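Local coordinates for SusD-like carbohydrate binding protein (Bacteroides vulgatus, PDB 3LEW) that probably binds carbohydrate at the outer membrane as a SusD-family protein, consistent with a part in nutrient uptake, at residues A[142-147]-A[169-174]; A[165-170]-A[481-486]; A[254-259]-A[342-347]; A[326-331]-A[403-408]. All coordinates share one frame; numbering follows the deposited sequence.

The four contacts fall into two pairs. Interactions 1 and 2 share S169 and V170 and meet through V147 CG2 and A167 CB, 3.5 Å apart; interaction 1 holds the start of helix 170-187, and interaction 2 ties the chain just before it to residues 481-486, far along the sequence. Interactions 3 and 4 lie nearer the middle of the molecule, their centres about 13 Å apart, and are joined by a salt bridge of 2.7 Å from R345 NH2 to E405 OE2. Between interactions 1 and 3 the centres are about 28 Å apart. A pentaethylene glycol, probably from the crystallisation liquor, lies about 4 Å from the P144 side chain in interaction 1.

Interaction 1: residues A[142-147]-A[169-174]; sequences KDPDAV and SVSEVY
P144 O is gripped twice by S171, at 2.7 Å from S171 OG and 3.2 Å from S171 N, the two donors arriving from opposite faces of the carbonyl plane. The setting is the capped N-terminus of helix 170-187, met by a type I turn that runs from D143 to A146. S171 OG lies beside its own backbone N (chi1 -67°), which lets hydroxyl and amide converge on one oxygen. One residue back, V170 N gives a nearly axial bond of 2.9 Å to A146 O, and V170 CG1 rests 3.3 Å from D143 O. S169 is the N-cap of a capping box: its OG accepts from E172 N at 3.1 Å, while E172 OE1 takes the S169 amide in return, 31° out of the carboxylate plane. With an alanine at S169, the E172 amide would probably lose its cap and the bridging water its hold on this side. Further into the helix, the side chains of V173 and Y174 pack on helix 111-135, so the helix start touches both that helix and the loop. The water lies 2.7 Å from both S169 OG and D145 OD1, and donates to the carboxylate.

Interaction 2: residues A[165-170]-A[481-486]; sequences KPASSV and KNLYKD
L483 turns its CG away from the backbone N (chi1 -176°), and its second torsion then swings CD1 back to A167 CB at 4.1 Å; in D486, CG stands beside the backbone N (chi1 -66°), which brings OD2 obliquely across to the ring of P166, 3.5 Å from its CB. Between these two touches runs the backbone link of the contact: A167 N donates to L483 O at 2.8 Å, a fairly straight bond whose donor is tilted 17° from the carbonyl plane. The partner loop is a type I turn from N482 to K485, and P166 fits against it, with its CA 3.2 Å from N482 O in a CA-H...O contact and its CG against the CB of both N482 and K485. One water links the turn to A167, donating to A167 O and L483 O and accepting from D486 N at 3.0 Å. A second water bridges A167 O to D486 OD2, to which it donates at 2.6 Å. A167 and Y484 also pack on V147, carrying the contact to the two-stranded sheet of 147-149 and 168-169. With one direct hydrogen bond and two bridging waters, residues near the end of the chain are joined to the approach to helix 170-187 mainly by main-chain polarity and proline packing, and the D486 carboxylate reaches A167 O through a water while its OD2 also rests against the proline ring.

Interaction 3: residues A[254-259]-A[342-347]; sequences WIWGHA and VLMRVA
W254 lays its indole across V342, whose CB sits 3.5 Å from the centroid of the six-membered ring and almost on its normal, a CH-pi contact over the face. The pairing is antiparallel and broken by two classic beta bulges. M344 O takes both I255 N, at 2.8 Å, and W256 N, while W256 O takes both L343 N, at 2.9 Å, and M344 N from the same face of its plane. M344 O thus pairs both amides at the corner of I255 and W256, and W256 O does the same for two successive amides of the other strand. Packing is tightest beside the first bulge: the selenomethionine at M344 bends at its third torsion (chi3 56°) to press CE within 3.5 Å of I255 CG2, closer than usual for two carbons. I255 CG1 also meets V346 CG2 at 3.8 Å. G257 is another close spot, its CA 4.5 Å from V342 CA, where a CB would strike the W254 ring. The looser part begins at H258, whose side chain leads away from 342-347. L343 CD1 is also held less closely, 4.1 Å above the W256 ring. Even this end is buried: H258 and L343 pack on helix 19-35. I255 and W256 lean on helix 202-215, W256 NE1 bonds to H198 O, R345 forms salt bridges with E405, E253 and E401, and strand 341-345 runs straight into helix 346-359.

Interaction 4: residues A[326-331]-A[403-408]; sequences NSKFRF and WGEGFS
N326 and W403 reach toward each other, and the amide settles on the indole with ND2 3.3 Å above the ring plane, displaced toward the rim, the two planes 49° apart. K328 extends beside this pair and crosses E405 at about a right angle. Its straight chain, CG pointing away from the backbone N (chi1 -174°) and every later torsion near 180°, delivers NZ to W403 O at 2.8 Å, on a lone pair in the carbonyl plane. The same NZ makes a salt bridge of 2.8 Å to E405 OE2 on the anti side of the carboxylate, and it also bonds to E401 O. E405 OE2 has a second cationic mate in R345, which probably steadies its negative charge in this buried place. A methionine at K328 would leave the carbonyls of W403 and E401 without this donor and is likely to weaken the hold on E405. F329 is turned so that its edge faces the other loop, CZ lying 3.8 Å from E405 CG, while G404 leaves room for that ring. At the loop's start N326 OD1 accepts from K328 N at 3.0 Å, from above the carbonyl plane: an Asx turn, followed by a buried lysine-glutamate bridge that joins two loops within the SusD-family region.

Interaction 1: residues A[142-147]-A[169-174]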
loop_
_atom_site.group_PDB
_atom_site.type_symbol
_atom_site.label_atom_id
_atom_site.label_comp_id
_atom_site.label_asym_id
_atom_site.label_seq_id
_atom_site.Cartn_x
_atom_site.Cartn_y
_atom_site.Cartn_z
ATOM N N LYS A 142 19.506 -3.575 6.559
ATOM C CA LYS A 142 20.119 -2.393 7.145
ATOM C C LYS A 142 20.490 -2.749 8.586
ATOM O O LYS A 142 21.639 -2.627 8.979
ATOM C CB LYS A 142 19.147 -1.233 7.087
ATOM C CG LYS A 142 19.701 0.102 7.494
ATOM C CD LYS A 142 19.633 0.385 8.975
ATOM C CE LYS A 142 19.692 1.912 9.263
ATOM N NZ LYS A 142 19.965 2.150 10.738
ATOM N N ASP A 143 19.524 -3.267 9.352
ATOM C CA ASP A 143 19.740 -3.670 10.747
ATOM C C ASP A 143 18.767 -4.871 11.036
ATOM O O ASP A 143 17.643 -4.582 11.485
ATOM C CB ASP A 143 19.422 -2.366 11.564
ATOM C CG ASP A 143 19.761 -2.434 13.052
ATOM O OD1 ASP A 143 20.053 -3.550 13.515
ATOM O OD2 ASP A 143 19.706 -1.358 13.767
ATOM N N PRO A 144 19.154 -6.143 10.847
ATOM C CA PRO A 144 18.130 -7.166 11.090
ATOM C C PRO A 144 17.640 -7.329 12.516
ATOM O O PRO A 144 16.599 -7.935 12.737
ATOM C CB PRO A 144 18.803 -8.475 10.623
ATOM C CG PRO A 144 20.232 -8.194 10.588
ATOM C CD PRO A 144 20.421 -6.727 10.366
ATOM N N ASP A 145 18.398 -6.838 13.482
ATOM C CA ASP A 145 18.050 -7.005 14.875
ATOM C C ASP A 145 17.394 -5.741 15.438
ATOM O O ASP A 145 17.147 -5.659 16.627
ATOM C CB ASP A 145 19.296 -7.360 15.645
ATOM C CG ASP A 145 19.860 -8.720 15.226
ATOM O OD1 ASP A 145 19.064 -9.635 14.905
ATOM O OD2 ASP A 145 21.092 -8.885 15.206
ATOM N N ALA A 146 17.129 -4.755 14.593
ATOM C CA ALA A 146 16.516 -3.510 15.063
ATOM C C ALA A 146 15.141 -3.729 15.653
ATOM O O ALA A 146 14.372 -4.567 15.166
ATOM C CB ALA A 146 16.382 -2.476 13.862
ATOM N N VAL A 147 14.763 -2.890 16.607
ATOM C CA VAL A 147 13.446 -2.984 17.182
ATOM C C VAL A 147 12.362 -2.786 16.123
ATOM O O VAL A 147 12.514 -1.970 15.206
ATOM C CB VAL A 147 13.279 -1.950 18.305
ATOM C CG1 VAL A 147 13.266 -0.520 17.723
ATOM C CG2 VAL A 147 12.043 -2.266 19.123
ATOM N N SER A 169 12.245 -7.944 16.907
ATOM C CA SER A 169 13.057 -7.266 15.897
ATOM C C SER A 169 12.379 -7.340 14.552
ATOM O O SER A 169 11.457 -8.154 14.333
ATOM C CB SER A 169 14.409 -7.911 15.715
ATOM O OG SER A 169 14.281 -9.229 15.181
ATOM N N VAL A 170 12.874 -6.515 13.631
ATOM C CA VAL A 170 12.324 -6.512 12.269
ATOM C C VAL A 170 12.449 -7.886 11.611
ATOM O O VAL A 170 11.473 -8.349 10.966
ATOM C CB VAL A 170 12.947 -5.378 11.387
ATOM C CG1 VAL A 170 14.481 -5.489 11.328
ATOM C CG2 VAL A 170 12.316 -5.366 9.967
ATOM N N SER A 171 13.560 -8.594 11.824
ATOM C CA SER A 171 13.707 -9.952 11.270
ATOM C C SER A 171 12.649 -10.895 11.871
ATOM O O SER A 171 12.053 -11.719 11.165
ATOM C CB SER A 171 15.100 -10.520 11.540
ATOM O OG SER A 171 16.107 -9.821 10.833
ATOM N N GLU A 172 12.420 -10.766 13.178
ATOM C CA GLU A 172 11.449 -11.628 13.852
ATOM C C GLU A 172 10.005 -11.361 13.402
ATOM O O GLU A 172 9.216 -12.298 13.244
ATOM C CB GLU A 172 11.566 -11.490 15.361
ATOM C CG GLU A 172 12.820 -12.102 15.918
ATOM C CD GLU A 172 13.119 -11.753 17.368
ATOM O OE1 GLU A 172 12.627 -10.709 17.867
ATOM O OE2 GLU A 172 13.929 -12.511 17.966
ATOM N N VAL A 173 9.663 -10.102 13.165
ATOM C CA VAL A 173 8.320 -9.758 12.728
ATOM C C VAL A 173 8.119 -10.221 11.296
ATOM O O VAL A 173 7.048 -10.773 10.955
ATOM C CB VAL A 173 7.985 -8.281 12.925
ATOM C CG1 VAL A 173 6.602 -7.956 12.387
ATOM C CG2 VAL A 173 8.061 -7.920 14.412
ATOM N N TYR A 174 9.119 -9.995 10.439
ATOM C CA TYR A 174 9.053 -10.606 9.088
ATOM C C TYR A 174 8.872 -12.142 9.155
ATOM O O TYR A 174 8.053 -12.696 8.418
ATOM C CB TYR A 174 10.249 -10.208 8.213
ATOM C CG TYR A 174 10.073 -8.921 7.431
ATOM C CD1 TYR A 174 9.076 -8.793 6.460
ATOM C CD2 TYR A 174 10.958 -7.872 7.606
ATOM C CE1 TYR A 174 8.905 -7.636 5.740
ATOM C CE2 TYR A 174 10.805 -6.688 6.879
ATOM C CZ TYR A 174 9.797 -6.599 5.929
ATOM O OH TYR A 174 9.623 -5.458 5.186
HETATM O O HOH W 1 16.659 -10.542 15.566
#

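Interaction 2: residues A[165-170]-A[481-486]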
loop_
_atom_site.group_PDB
_atom_site.type_symbol
_atom_site.label_atom_id
_atom_site.label_comp_id
_atom_site.label_asym_id
_atom_site.label_seq_id
_atom_site.Cartn_x
_atom_site.Cartn_y
_atom_site.Cartn_z
ATOM N N LYS A 165 4.622 -6.873 26.775
ATOM C CA LYS A 165 5.535 -7.729 25.979
ATOM C C LYS A 165 6.633 -6.911 25.223
ATOM O O LYS A 165 6.302 -5.997 24.504
ATOM C CB LYS A 165 4.718 -8.508 24.985
ATOM C CG LYS A 165 5.434 -9.656 24.371
ATOM C CD LYS A 165 4.469 -10.801 23.987
ATOM C CE LYS A 165 5.218 -12.026 23.454
ATOM N NZ LYS A 165 6.317 -11.694 22.452
ATOM N N PRO A 166 7.921 -7.284 25.366
ATOM C CA PRO A 166 8.954 -6.563 24.623
ATOM C C PRO A 166 8.728 -6.634 23.136
ATOM O O PRO A 166 8.279 -7.662 22.641
ATOM C CB PRO A 166 10.242 -7.299 24.998
ATOM C CG PRO A 166 9.951 -7.948 26.316
ATOM C CD PRO A 166 8.507 -8.364 26.184
ATOM N N ALA A 167 9.029 -5.541 22.421
ATOM C CA ALA A 167 8.999 -5.561 20.985
ATOM C C ALA A 167 10.016 -6.610 20.473
ATOM O O ALA A 167 11.091 -6.794 21.062
ATOM C CB ALA A 167 9.361 -4.171 20.432
ATOM N N SER A 168 9.645 -7.268 19.386
ATOM C CA SER A 168 10.519 -8.159 18.602
ATOM C C SER A 168 11.248 -7.341 17.552
ATOM O O SER A 168 10.873 -6.212 17.310
ATOM C CB SER A 168 9.692 -9.237 17.925
ATOM O OG SER A 168 9.123 -10.070 18.909
ATOM N N SER A 169 12.245 -7.944 16.907
ATOM C CA SER A 169 13.057 -7.266 15.897
ATOM C C SER A 169 12.379 -7.340 14.552
ATOM O O SER A 169 11.457 -8.154 14.333
ATOM C CB SER A 169 14.409 -7.911 15.715
ATOM O OG SER A 169 14.281 -9.229 15.181
ATOM N N VAL A 170 12.874 -6.515 13.631
ATOM C CA VAL A 170 12.324 -6.512 12.269
ATOM C C VAL A 170 12.449 -7.886 11.611
ATOM O O VAL A 170 11.473 -8.349 10.966
ATOM C CB VAL A 170 12.947 -5.378 11.387
ATOM C CG1 VAL A 170 14.481 -5.489 11.328
ATOM C CG2 VAL A 170 12.316 -5.366 9.967
ATOM N N LYS A 481 5.775 -1.429 29.868
ATOM C CA LYS A 481 6.993 -1.101 30.589
ATOM C C LYS A 481 8.182 -1.902 30.108
ATOM O O LYS A 481 9.302 -1.557 30.419
ATOM C CB LYS A 481 6.801 -1.280 32.093
ATOM C CG LYS A 481 5.609 -0.453 32.651
ATOM C CD LYS A 481 5.995 0.988 32.820
ATOM C CE LYS A 481 4.972 1.738 33.692
ATOM N NZ LYS A 481 3.651 1.907 33.096
ATOM N N ASN A 482 7.941 -2.963 29.346
ATOM C CA ASN A 482 9.022 -3.813 28.836
ATOM C C ASN A 482 9.332 -3.650 27.336
ATOM O O ASN A 482 10.068 -4.462 26.743
ATOM C CB ASN A 482 8.624 -5.254 29.094
ATOM C CG ASN A 482 8.414 -5.546 30.591
ATOM O OD1 ASN A 482 7.349 -6.023 30.981
ATOM N ND2 ASN A 482 9.386 -5.222 31.406
ATOM N N LEU A 483 8.734 -2.625 26.721
ATOM C CA LEU A 483 8.736 -2.467 25.282
ATOM C C LEU A 483 10.121 -2.628 24.641
ATOM O O LEU A 483 10.260 -3.331 23.635
ATOM C CB LEU A 483 8.166 -1.083 24.943
ATOM C CG LEU A 483 7.982 -0.713 23.489
ATOM C CD1 LEU A 483 7.079 -1.698 22.756
ATOM C CD2 LEU A 483 7.442 0.745 23.438
ATOM N N TYR A 484 11.140 -1.967 25.224
ATOM C CA TYR A 484 12.476 -1.901 24.626
ATOM C C TYR A 484 13.475 -2.779 25.367
ATOM O O TYR A 484 14.690 -2.549 25.294
ATOM C CB TYR A 484 12.986 -0.446 24.616
ATOM C CG TYR A 484 12.138 0.461 23.765
ATOM C CD1 TYR A 484 12.015 0.233 22.406
ATOM C CD2 TYR A 484 11.414 1.523 24.320
ATOM C CE1 TYR A 484 11.217 1.054 21.598
ATOM C CE2 TYR A 484 10.599 2.358 23.519
ATOM C CZ TYR A 484 10.500 2.111 22.181
ATOM O OH TYR A 484 9.716 2.940 21.383
ATOM N N LYS A 485 12.975 -3.761 26.099
ATOM C CA LYS A 485 13.837 -4.619 26.880
ATOM C C LYS A 485 14.833 -5.443 26.042
ATOM O O LYS A 485 16.011 -5.573 26.449
ATOM C CB LYS A 485 13.003 -5.561 27.730
ATOM C CG LYS A 485 13.802 -6.323 28.758
ATOM C CD LYS A 485 12.898 -7.347 29.470
ATOM C CE LYS A 485 13.672 -8.187 30.489
ATOM N NZ LYS A 485 12.845 -9.338 30.992
ATOM N N ASP A 486 14.372 -6.011 24.937
ATOM C CA ASP A 486 15.188 -6.917 24.131
ATOM C C ASP A 486 15.905 -6.173 22.996
ATOM O O ASP A 486 17.023 -6.550 22.605
ATOM C CB ASP A 486 14.353 -8.058 23.572
ATOM C CG ASP A 486 13.832 -8.990 24.647
ATOM O OD1 ASP A 486 14.433 -9.073 25.730
ATOM O OD2 ASP A 486 12.814 -9.635 24.395
HETATM O O HOH W 2 12.297 -5.154 23.013
HETATM O O HOH W 3 11.503 -9.627 22.133
#

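Interaction 3: residues A[254-259]-A[342-347]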
loop_
_atom_site.group_PDB
_atom_site.type_symbol
_atom_site.label_atom_id
_atom_site.label_comp_id
_atom_site.label_asym_id
_atom_site.label_seq_id
_atom_site.Cartn_x
_atom_site.Cartn_y
_atom_site.Cartn_z
ATOM N N TRP A 254 -7.699 -7.380 -10.217
ATOM C CA TRP A 254 -7.680 -7.203 -8.763
ATOM C C TRP A 254 -7.770 -8.570 -8.110
ATOM O O TRP A 254 -8.776 -9.258 -8.217
ATOM C CB TRP A 254 -8.816 -6.332 -8.257
ATOM C CG TRP A 254 -8.815 -4.900 -8.639
ATOM C CD1 TRP A 254 -8.339 -4.330 -9.810
ATOM C CD2 TRP A 254 -9.404 -3.828 -7.886
ATOM N NE1 TRP A 254 -8.592 -2.967 -9.812
ATOM C CE2 TRP A 254 -9.254 -2.637 -8.656
ATOM C CE3 TRP A 254 -10.053 -3.762 -6.644
ATOM C CZ2 TRP A 254 -9.742 -1.416 -8.223
ATOM C CZ3 TRP A 254 -10.573 -2.542 -6.220
ATOM C CH2 TRP A 254 -10.390 -1.372 -7.015
ATOM N N ILE A 255 -6.717 -8.929 -7.394
ATOM C CA ILE A 255 -6.680 -10.138 -6.584
ATOM C C ILE A 255 -7.384 -9.921 -5.252
ATOM O O ILE A 255 -8.084 -10.804 -4.772
ATOM C CB ILE A 255 -5.224 -10.545 -6.334
ATOM C CG1 ILE A 255 -4.564 -10.906 -7.680
ATOM C CG2 ILE A 255 -5.148 -11.725 -5.381
ATOM C CD1 ILE A 255 -3.051 -11.132 -7.569
ATOM N N TRP A 256 -7.253 -8.715 -4.704
ATOM C CA TRP A 256 -7.737 -8.426 -3.380
ATOM C C TRP A 256 -8.150 -6.985 -3.312
ATOM O O TRP A 256 -7.399 -6.089 -3.744
ATOM C CB TRP A 256 -6.603 -8.681 -2.369
ATOM C CG TRP A 256 -6.982 -8.944 -0.945
ATOM C CD1 TRP A 256 -8.135 -9.518 -0.470
ATOM C CD2 TRP A 256 -6.116 -8.825 0.190
ATOM N NE1 TRP A 256 -8.055 -9.715 0.886
ATOM C CE2 TRP A 256 -6.844 -9.261 1.323
ATOM C CE3 TRP A 256 -4.819 -8.335 0.373
ATOM C CZ2 TRP A 256 -6.302 -9.239 2.619
ATOM C CZ3 TRP A 256 -4.316 -8.304 1.646
ATOM C CH2 TRP A 256 -5.053 -8.744 2.746
ATOM N N GLY A 257 -9.321 -6.752 -2.748
ATOM C CA GLY A 257 -9.800 -5.416 -2.597
ATOM C C GLY A 257 -11.041 -5.320 -1.737
ATOM O O GLY A 257 -11.693 -6.320 -1.427
ATOM N N HIS A 258 -11.391 -4.106 -1.369
ATOM C CA HIS A 258 -12.504 -3.840 -0.436
ATOM C C HIS A 258 -13.656 -3.118 -1.165
ATOM O O HIS A 258 -13.506 -1.980 -1.626
ATOM C CB HIS A 258 -11.979 -3.027 0.750
ATOM C CG HIS A 258 -13.000 -2.668 1.778
ATOM N ND1 HIS A 258 -13.701 -3.609 2.492
ATOM C CD2 HIS A 258 -13.408 -1.459 2.239
ATOM C CE1 HIS A 258 -14.520 -2.990 3.333
ATOM N NE2 HIS A 258 -14.350 -1.690 3.212
ATOM N N ALA A 259 -14.800 -3.769 -1.267
ATOM C CA ALA A 259 -15.961 -3.196 -1.979
ATOM C C ALA A 259 -16.644 -2.137 -1.111
ATOM O O ALA A 259 -16.523 -2.127 0.126
ATOM C CB ALA A 259 -16.978 -4.282 -2.338
ATOM N N VAL A 342 -8.494 -0.868 -3.905
ATOM C CA VAL A 342 -7.596 -1.948 -4.378
ATOM C C VAL A 342 -6.490 -2.237 -3.332
ATOM O O VAL A 342 -5.906 -1.315 -2.783
ATOM C CB VAL A 342 -6.995 -1.621 -5.764
ATOM C CG1 VAL A 342 -6.085 -0.400 -5.720
ATOM C CG2 VAL A 342 -6.182 -2.834 -6.311
ATOM N N LEU A 343 -6.203 -3.526 -3.070
ATOM C CA LEU A 343 -5.169 -3.897 -2.147
ATOM C C LEU A 343 -4.049 -4.710 -2.851
ATOM O O LEU A 343 -2.897 -4.627 -2.458
ATOM C CB LEU A 343 -5.771 -4.728 -0.995
ATOM C CG LEU A 343 -6.763 -3.961 -0.078
ATOM C CD1 LEU A 343 -7.479 -4.961 0.874
ATOM C CD2 LEU A 343 -6.019 -2.853 0.666
HETATM N N MSE A 344 -4.386 -5.445 -3.897
HETATM C CA MSE A 344 -3.387 -6.285 -4.588
HETATM C C MSE A 344 -3.869 -6.606 -5.987
HETATM O O MSE A 344 -5.005 -7.063 -6.143
HETATM C CB MSE A 344 -3.112 -7.581 -3.831
HETATM C CG MSE A 344 -1.992 -8.328 -4.411
HETATM SE SE MSE A 344 -1.408 -9.748 -3.135
HETATM C CE MSE A 344 -2.940 -10.636 -2.913
ATOM N N ARG A 345 -3.012 -6.376 -6.994
ATOM C CA ARG A 345 -3.304 -6.715 -8.377
ATOM C C ARG A 345 -2.262 -7.671 -8.953
ATOM O O ARG A 345 -1.110 -7.755 -8.480
ATOM C CB ARG A 345 -3.294 -5.448 -9.238
ATOM C CG ARG A 345 -4.242 -4.428 -8.781
ATOM C CD ARG A 345 -4.371 -3.336 -9.848
ATOM N NE ARG A 345 -3.250 -2.397 -9.900
ATOM C CZ ARG A 345 -2.437 -2.198 -10.934
ATOM N NH1 ARG A 345 -2.517 -2.907 -12.061
ATOM N NH2 ARG A 345 -1.542 -1.210 -10.861
ATOM N N VAL A 346 -2.651 -8.347 -10.020
ATOM C CA VAL A 346 -1.729 -9.262 -10.703
ATOM C C VAL A 346 -0.453 -8.530 -11.197
ATOM O O VAL A 346 0.637 -9.104 -11.148
ATOM C CB VAL A 346 -2.400 -10.021 -11.867
ATOM C CG1 VAL A 346 -1.369 -11.098 -12.479
ATOM C CG2 VAL A 346 -3.709 -10.744 -11.393
ATOM N N ALA A 347 -0.557 -7.292 -11.659
ATOM C CA ALA A 347 0.626 -6.585 -12.092
ATOM C C ALA A 347 1.718 -6.538 -11.020
ATOM O O ALA A 347 2.902 -6.583 -11.359
ATOM C CB ALA A 347 0.285 -5.124 -12.552
#

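Interaction 4: residues A[326-331]-A[403-408]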
loop_
_atom_site.group_PDB
_atom_site.type_symbol
_atom_site.label_atom_id
_atom_site.label_comp_id
_atom_site.label_asym_id
_atom_site.label_seq_id
_atom_site.Cartn_x
_atom_site.Cartn_y
_atom_site.Cartn_z
ATOM N N ASN A 326 -3.774 12.808 -12.282
ATOM C CA ASN A 326 -3.852 11.455 -12.778
ATOM C C ASN A 326 -5.338 11.046 -12.826
ATOM O O ASN A 326 -6.005 11.076 -11.806
ATOM C CB ASN A 326 -3.060 10.501 -11.852
ATOM C CG ASN A 326 -2.692 9.197 -12.521
ATOM O OD1 ASN A 326 -3.331 8.766 -13.536
ATOM N ND2 ASN A 326 -1.652 8.539 -11.978
ATOM N N SER A 327 -5.852 10.712 -14.015
ATOM C CA SER A 327 -7.214 10.182 -14.123
ATOM C C SER A 327 -7.342 8.758 -13.519
ATOM O O SER A 327 -8.450 8.183 -13.488
ATOM C CB SER A 327 -7.676 10.218 -15.572
ATOM O OG SER A 327 -6.882 9.355 -16.364
ATOM N N LYS A 328 -6.249 8.197 -13.006
ATOM C CA LYS A 328 -6.236 6.782 -12.557
ATOM C C LYS A 328 -7.378 6.431 -11.597
ATOM O O LYS A 328 -8.124 5.469 -11.842
ATOM C CB LYS A 328 -4.883 6.454 -11.909
ATOM C CG LYS A 328 -4.673 5.009 -11.536
ATOM C CD LYS A 328 -3.243 4.757 -11.103
ATOM C CE LYS A 328 -3.053 3.338 -10.664
ATOM N NZ LYS A 328 -1.652 2.998 -10.278
ATOM N N PHE A 329 -7.503 7.202 -10.514
ATOM C CA PHE A 329 -8.502 6.948 -9.473
ATOM C C PHE A 329 -9.648 7.952 -9.622
ATOM O O PHE A 329 -9.419 9.181 -9.620
ATOM C CB PHE A 329 -7.927 7.114 -8.089
ATOM C CG PHE A 329 -6.872 6.135 -7.754
ATOM C CD1 PHE A 329 -7.208 4.914 -7.243
ATOM C CD2 PHE A 329 -5.532 6.461 -7.928
ATOM C CE1 PHE A 329 -6.227 3.975 -6.911
ATOM C CE2 PHE A 329 -4.543 5.565 -7.584
ATOM C CZ PHE A 329 -4.912 4.298 -7.068
ATOM N N ARG A 330 -10.857 7.432 -9.825
ATOM C CA ARG A 330 -12.050 8.249 -9.807
ATOM C C ARG A 330 -13.164 7.614 -9.025
ATOM O O ARG A 330 -13.295 6.438 -9.041
ATOM C CB ARG A 330 -12.540 8.528 -11.223
ATOM C CG ARG A 330 -11.475 9.107 -12.113
ATOM C CD ARG A 330 -11.988 9.478 -13.507
ATOM N NE ARG A 330 -12.704 8.435 -14.245
ATOM C CZ ARG A 330 -12.102 7.466 -14.950
ATOM N NH1 ARG A 330 -10.765 7.380 -14.992
ATOM N NH2 ARG A 330 -12.829 6.594 -15.612
ATOM N N PHE A 331 -13.975 8.419 -8.341
ATOM C CA PHE A 331 -15.186 7.901 -7.727
ATOM C C PHE A 331 -15.988 7.090 -8.743
ATOM O O PHE A 331 -16.128 7.458 -9.914
ATOM C CB PHE A 331 -16.082 9.059 -7.219
ATOM C CG PHE A 331 -15.725 9.571 -5.831
ATOM C CD1 PHE A 331 -16.189 8.917 -4.705
ATOM C CD2 PHE A 331 -14.943 10.732 -5.654
ATOM C CE1 PHE A 331 -15.889 9.387 -3.450
ATOM C CE2 PHE A 331 -14.633 11.181 -4.405
ATOM C CZ PHE A 331 -15.132 10.531 -3.297
ATOM N N TRP A 403 1.549 3.622 -8.952
ATOM C CA TRP A 403 1.385 5.006 -8.486
ATOM C C TRP A 403 0.078 5.151 -7.732
ATOM O O TRP A 403 -0.989 4.765 -8.221
ATOM C CB TRP A 403 1.402 5.993 -9.674
ATOM C CG TRP A 403 1.356 7.440 -9.242
ATOM C CD1 TRP A 403 2.430 8.283 -9.078
ATOM C CD2 TRP A 403 0.179 8.215 -8.861
ATOM N NE1 TRP A 403 1.991 9.535 -8.669
ATOM C CE2 TRP A 403 0.618 9.501 -8.522
ATOM C CE3 TRP A 403 -1.192 7.937 -8.796
ATOM C CZ2 TRP A 403 -0.258 10.489 -8.078
ATOM C CZ3 TRP A 403 -2.052 8.938 -8.357
ATOM C CH2 TRP A 403 -1.572 10.194 -8.029
ATOM N N GLY A 404 0.141 5.706 -6.535
ATOM C CA GLY A 404 -1.079 5.944 -5.794
ATOM C C GLY A 404 -1.702 4.760 -5.051
ATOM O O GLY A 404 -2.677 4.951 -4.330
ATOM N N GLU A 405 -1.131 3.570 -5.207
ATOM C CA GLU A 405 -1.685 2.359 -4.589
ATOM C C GLU A 405 -1.055 1.959 -3.257
ATOM O O GLU A 405 -1.455 0.956 -2.679
ATOM C CB GLU A 405 -1.591 1.198 -5.580
ATOM C CG GLU A 405 -2.510 1.416 -6.798
ATOM C CD GLU A 405 -2.378 0.315 -7.817
ATOM O OE1 GLU A 405 -2.888 -0.831 -7.581
ATOM O OE2 GLU A 405 -1.781 0.632 -8.865
ATOM N N GLY A 406 -0.122 2.756 -2.756
ATOM C CA GLY A 406 0.371 2.609 -1.394
ATOM C C GLY A 406 1.766 2.048 -1.164
ATOM O O GLY A 406 2.060 1.611 -0.057
ATOM N N PHE A 407 2.633 2.102 -2.170
ATOM C CA PHE A 407 3.923 1.434 -2.103
ATOM C C PHE A 407 5.124 2.383 -2.048
ATOM O O PHE A 407 6.232 1.906 -1.797
ATOM C CB PHE A 407 4.108 0.540 -3.330
ATOM C CG PHE A 407 3.098 -0.567 -3.450
ATOM C CD1 PHE A 407 3.303 -1.775 -2.831
ATOM C CD2 PHE A 407 1.936 -0.393 -4.194
ATOM C CE1 PHE A 407 2.356 -2.791 -2.939
ATOM C CE2 PHE A 407 0.993 -1.421 -4.331
ATOM C CZ PHE A 407 1.226 -2.627 -3.710
ATOM N N SER A 408 4.958 3.684 -2.289
ATOM C CA SER A 408 6.172 4.505 -2.497
ATOM C C SER A 408 7.127 4.478 -1.303
ATOM O O SER A 408 8.311 4.213 -1.454
ATOM C CB SER A 408 5.865 5.969 -2.834
ATOM O OG SER A 408 5.025 6.109 -3.991
#